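Long-range contacts in shikimate 5-dehydrogenase AroE (5-dehydroshikimate reductase) (Mycobacterium tuberculosis, PDB 4P4G), which probably catalyses the NADP-dependent interconversion of 3-dehydroshikimate and shikimate, the fourth of seven steps in the pathway to chorismate: residues Ser88-Val93 against Phe245-Gln250; Asn103-Gly108 against Leu241-Ala246. All coordinates share one frame; numbering follows the deposited sequence.

Contacts 1 and 2 lie about 8 Å apart, centre to centre, and both end on helix 236-252, where they share Phe245 and Ala246. Along the chain, Ser88-Val93 leads into strand 91-95 of the mixed sheet of the substrate-binding domain; a hairpin with strand 98-102 follows, then Asn103-Gly108 opens helix 105-113, which heads for the parallel, Rossmann-type sheet. After that second sheet the chain returns as helix 236-252, meeting Asn103-Gly108 with its middle and strand 91-95 nearer its C-terminal end. Asn90 OD1 probably bonds Thr104 N, coupling the two contacts. Bound shikimate touches both, so sequence-distant segments build one pocket.

Contact 1: Ser88-Val93 against Phe245-Gln250; sequences SANTLV and FAQVEQ. With SKM ((3R,4S,5R)-3,4,5-trihydroxycyclohex-1-ene-1-carboxylic acid), chain C.
The carboxamides of Asn90 and Gln247 meet nitrogen to nitrogen, ND2 3.4 Å from NE2, their planes turned 35° apart. Both nitrogens are donors, so they do not bond each other. Over one face of the Asn90 amide stands the Thr91 hydroxyl, whose OG1 donates to Asn90 OD1 (2.8 Å) from well above the carbonyl plane. Nearly in the plane of the Gln247 amide, NE2 donates to Thr91 OG1 at 3.0 Å and 154°. The same NE2 gives a more bent bond to shikimate hydroxyl O11 (3.0 Å), while Asn90 ND2 reaches the neighbouring hydroxyl O12 almost straight (2.9 Å). A chi1 of 73° sets Asn90 CG between backbone N and carbonyl carbon, which places OD1 by Thr91 OG1 and ND2 by O12. Gln247 OE1 is taken by Ser63 and His24. Strand 91-95 of the substrate-binding domain's mixed sheet lies against helix 236-252 here, forming part of the shikimate pocket. Two residues beyond Thr91, and about a helical turn past Gln247, Val93 CG2 packs on Gln250 CB at 3.8 Å. Gln250 NE2 bonds Asp102 and also turns back to Ala246 O, which accepts from Gln250 N on the opposite face of its carbonyl plane. Thr91 OG1 donates to one amide and accepts from the other, and Thr104 N is a second donor to Asn90 OD1; this probably holds both amides in rotation, presenting N-H groups to two adjacent shikimate hydroxyls.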
# COMPACT_ATOMS: atom_id res chain seq x y z
N SER A 88 7.66 1.26 -7.58
CA SER A 88 6.44 2.05 -7.66
C SER A 88 6.48 3.07 -6.54
O SER A 88 7.30 2.95 -5.61
CB SER A 88 5.20 1.16 -7.56
OG SER A 88 5.08 0.62 -6.26
N ALA A 89 5.62 4.07 -6.63
CA ALA A 89 5.64 5.16 -5.66
C ALA A 89 4.23 5.53 -5.29
O ALA A 89 3.39 5.72 -6.16
CB ALA A 89 6.35 6.36 -6.25
N ASN A 90 3.97 5.66 -3.99
CA ASN A 90 2.65 6.10 -3.56
C ASN A 90 2.70 7.53 -3.02
O ASN A 90 1.74 8.01 -2.41
CB ASN A 90 2.12 5.17 -2.47
CG ASN A 90 2.83 5.37 -1.16
OD1 ASN A 90 4.02 5.70 -1.13
ND2 ASN A 90 2.11 5.18 -0.06
N THR A 91 3.83 8.20 -3.23
CA THR A 91 4.05 9.53 -2.65
C THR A 91 4.88 10.36 -3.61
O THR A 91 5.91 9.89 -4.10
CB THR A 91 4.82 9.43 -1.32
OG1 THR A 91 4.20 8.46 -0.47
CG2 THR A 91 4.86 10.77 -0.59
N LEU A 92 4.42 11.57 -3.91
CA LEU A 92 5.25 12.55 -4.60
C LEU A 92 5.43 13.76 -3.70
O LEU A 92 4.45 14.30 -3.18
CB LEU A 92 4.59 12.99 -5.91
CG LEU A 92 4.55 11.91 -6.99
CD1 LEU A 92 3.60 12.34 -8.09
CD2 LEU A 92 5.94 11.67 -7.54
N VAL A 93 6.68 14.20 -3.56
CA VAL A 93 7.03 15.31 -2.68
C VAL A 93 7.65 16.43 -3.50
O VAL A 93 8.58 16.20 -4.27
CB VAL A 93 8.03 14.85 -1.61
CG1 VAL A 93 8.31 15.96 -0.59
CG2 VAL A 93 7.51 13.58 -0.92
N PHE A 245 1.95 7.89 8.11
CA PHE A 245 2.93 8.54 8.98
C PHE A 245 4.09 9.15 8.19
O PHE A 245 4.42 10.32 8.36
CB PHE A 245 3.51 7.54 9.99
CG PHE A 245 2.51 7.00 10.97
CD1 PHE A 245 1.48 7.79 11.47
CD2 PHE A 245 2.62 5.69 11.42
CE1 PHE A 245 0.57 7.28 12.39
CE2 PHE A 245 1.72 5.18 12.33
CZ PHE A 245 0.69 5.97 12.82
N ALA A 246 4.69 8.36 7.31
CA ALA A 246 5.86 8.83 6.58
C ALA A 246 5.47 9.87 5.53
O ALA A 246 6.28 10.71 5.15
CB ALA A 246 6.58 7.67 5.94
N GLN A 247 4.23 9.79 5.04
CA GLN A 247 3.76 10.77 4.09
C GLN A 247 3.62 12.14 4.75
O GLN A 247 4.04 13.16 4.21
CB GLN A 247 2.44 10.33 3.47
CG GLN A 247 2.58 9.28 2.40
CD GLN A 247 1.30 9.09 1.64
OE1 GLN A 247 0.22 9.50 2.10
NE2 GLN A 247 1.40 8.50 0.46
N VAL A 248 3.03 12.16 5.95
CA VAL A 248 2.91 13.41 6.69
C VAL A 248 4.29 14.02 6.96
O VAL A 248 4.48 15.22 6.80
CB VAL A 248 2.11 13.21 8.00
CG1 VAL A 248 2.19 14.45 8.87
CG2 VAL A 248 0.65 12.90 7.67
N GLU A 249 5.26 13.18 7.32
CA GLU A 249 6.62 13.65 7.57
C GLU A 249 7.23 14.32 6.34
O GLU A 249 7.87 15.36 6.46
CB GLU A 249 7.51 12.52 8.10
CG GLU A 249 7.00 12.01 9.45
CD GLU A 249 7.86 10.92 10.06
OE1 GLU A 249 8.64 10.28 9.32
OE2 GLU A 249 7.74 10.71 11.29
N GLN A 250 7.01 13.74 5.17
CA GLN A 250 7.60 14.30 3.96
C GLN A 250 6.87 15.55 3.47
O GLN A 250 7.50 16.44 2.91
CB GLN A 250 7.68 13.24 2.86
CG GLN A 250 8.79 12.21 3.13
CD GLN A 250 8.73 11.05 2.19
OE1 GLN A 250 9.36 11.06 1.13
NE2 GLN A 250 7.96 10.03 2.56
O12 SKM C . -0.53 4.07 -0.60
C8 SKM C . -1.78 4.55 -0.13
C6 SKM C . -2.84 3.55 -0.51
O7 SKM C . -2.71 3.17 -1.87
C5 SKM C . -4.14 4.15 -0.33
C4 SKM C . -4.41 5.45 -0.15
C1 SKM C . -5.85 5.89 0.01
O2 SKM C . -6.10 7.08 0.24
O3 SKM C . -6.79 5.07 -0.09
C10 SKM C . -3.30 6.54 -0.10
C9 SKM C . -2.00 5.92 -0.70
O11 SKM C . -0.98 6.77 -0.31

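Contact 2: Asn103-Gly108 against Leu241-Ala246; sequences NTDIDG and LHQAFA. With SKM ((3R,4S,5R)-3,4,5-trihydroxycyclohex-1-ene-1-carboxylic acid), chain C.
Thr104 OG1 donates to the backbone oxygen of Gln243 at 2.9 Å, entering 27° off the carbonyl plane. The hydroxyl is set between the backbone N and carbonyl carbon of its own residue (chi1 71°), leaving CG2 to lie against Ala246 CB at 3.6 Å. Beside this bond the Gln243 CA hydrogen makes a CH...O contact with Thr104 O. Gln243 then bends sharply at chi2 (82°), which brings OE1 beside the Thr104 hydroxyl and within bonding distance of the ligand: OE1 accepts from shikimate O11 at 3.1 Å, and NE2 is held by Leu240 O. Asp105 reaches the ligand from the other segment, its OD1 accepting from shikimate O12 at 2.6 Å while OD2 forms a salt bridge with Lys69. Asp105 opens helix 105-113, the helix that leaves the substrate-binding domain for the Rossmann-type half; Asn103 OD1 caps this helix start through weak bonds from Asp105 N and Ile106 N. The helix runs close to helix 236-252 at Gly108, where the absence of a side chain lets its CA come within 4.0 Å of Gln243 CA. His242 CB fits alongside, 3.6 Å from Asp107 O, although its ring leads off from the contact. Asp107 OD2 abuts Ala246 CB, pairs with Arg82 in a salt bridge and accepts from a water that in turn takes the N-H of Ala246, its oxygen 2.9 Å from Ala246 N.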
# COMPACT_ATOMS: atom_id res chain seq x y z
N ASN A 103 8.14 5.62 -1.56
CA ASN A 103 7.16 4.59 -1.32
C ASN A 103 7.02 4.35 0.17
O ASN A 103 7.93 3.81 0.81
CB ASN A 103 7.51 3.29 -2.03
CG ASN A 103 6.36 2.32 -2.04
OD1 ASN A 103 5.91 1.88 -0.98
ND2 ASN A 103 5.86 1.99 -3.22
N THR A 104 5.89 4.75 0.73
CA THR A 104 5.62 4.50 2.14
C THR A 104 4.71 3.29 2.40
O THR A 104 4.41 3.00 3.57
CB THR A 104 5.01 5.75 2.84
OG1 THR A 104 3.67 5.94 2.38
CG2 THR A 104 5.83 7.00 2.52
N ASP A 105 4.29 2.59 1.35
CA ASP A 105 3.48 1.37 1.52
C ASP A 105 4.30 0.25 2.18
O ASP A 105 3.74 -0.68 2.76
CB ASP A 105 2.95 0.85 0.17
CG ASP A 105 1.83 1.69 -0.40
OD1 ASP A 105 0.96 2.14 0.37
OD2 ASP A 105 1.81 1.88 -1.64
N ILE A 106 5.62 0.33 2.07
CA ILE A 106 6.50 -0.60 2.77
C ILE A 106 6.25 -0.46 4.28
O ILE A 106 6.06 -1.47 4.97
CB ILE A 106 7.98 -0.32 2.48
CG1 ILE A 106 8.28 -0.48 0.99
CG2 ILE A 106 8.88 -1.21 3.32
CD1 ILE A 106 9.60 0.18 0.59
N ASP A 107 6.26 0.78 4.77
CA ASP A 107 5.90 1.07 6.17
C ASP A 107 4.49 0.60 6.50
O ASP A 107 4.23 0.13 7.61
CB ASP A 107 5.95 2.57 6.46
CG ASP A 107 7.34 3.14 6.39
OD1 ASP A 107 8.32 2.36 6.43
OD2 ASP A 107 7.45 4.38 6.33
N GLY A 108 3.58 0.78 5.54
CA GLY A 108 2.20 0.36 5.71
C GLY A 108 2.12 -1.12 6.02
O GLY A 108 1.43 -1.53 6.97
N LEU A 241 -3.09 3.82 7.85
CA LEU A 241 -2.51 4.56 8.96
C LEU A 241 -0.99 4.52 8.93
O LEU A 241 -0.33 5.56 9.00
CB LEU A 241 -2.97 3.96 10.28
CG LEU A 241 -2.40 4.64 11.53
CD1 LEU A 241 -2.83 6.09 11.60
CD2 LEU A 241 -2.84 3.89 12.77
N HIS A 242 -0.44 3.32 8.84
CA HIS A 242 1.00 3.17 8.95
C HIS A 242 1.76 3.77 7.76
O HIS A 242 2.85 4.30 7.94
CB HIS A 242 1.40 1.72 9.24
CG HIS A 242 1.14 1.33 10.66
ND1 HIS A 242 2.06 1.54 11.67
CD2 HIS A 242 0.05 0.79 11.25
CE1 HIS A 242 1.55 1.13 12.82
NE2 HIS A 242 0.33 0.66 12.59
N GLN A 243 1.18 3.72 6.56
CA GLN A 243 1.84 4.36 5.42
C GLN A 243 1.67 5.88 5.47
O GLN A 243 2.44 6.62 4.86
CB GLN A 243 1.33 3.80 4.08
CG GLN A 243 -0.13 4.10 3.75
CD GLN A 243 -0.33 5.48 3.16
OE1 GLN A 243 0.41 5.91 2.28
NE2 GLN A 243 -1.34 6.18 3.66
N ALA A 244 0.67 6.35 6.21
CA ALA A 244 0.37 7.77 6.24
C ALA A 244 1.39 8.54 7.09
O ALA A 244 1.66 9.70 6.81
CB ALA A 244 -1.03 8.02 6.74
N PHE A 245 1.95 7.89 8.11
CA PHE A 245 2.93 8.54 8.98
C PHE A 245 4.09 9.15 8.19
O PHE A 245 4.42 10.32 8.36
CB PHE A 245 3.51 7.54 9.99
CG PHE A 245 2.51 7.00 10.97
CD1 PHE A 245 1.48 7.79 11.47
CD2 PHE A 245 2.62 5.69 11.42
CE1 PHE A 245 0.57 7.28 12.39
CE2 PHE A 245 1.72 5.18 12.33
CZ PHE A 245 0.69 5.97 12.82
N ALA A 246 4.69 8.36 7.31
CA ALA A 246 5.86 8.83 6.58
C ALA A 246 5.47 9.87 5.53
O ALA A 246 6.28 10.71 5.15
CB ALA A 246 6.58 7.67 5.94
O12 SKM C . -0.53 4.07 -0.60
C8 SKM C . -1.78 4.55 -0.13
C6 SKM C . -2.84 3.55 -0.51
O7 SKM C . -2.71 3.17 -1.87
C5 SKM C . -4.14 4.15 -0.33
C4 SKM C . -4.41 5.45 -0.15
C1 SKM C . -5.85 5.89 0.01
O2 SKM C . -6.10 7.08 0.24
O3 SKM C . -6.79 5.07 -0.09
C10 SKM C . -3.30 6.54 -0.10
C9 SKM C . -2.00 5.92 -0.70
O11 SKM C . -0.98 6.77 -0.31
O HOH W 1 4.88 5.46 7.29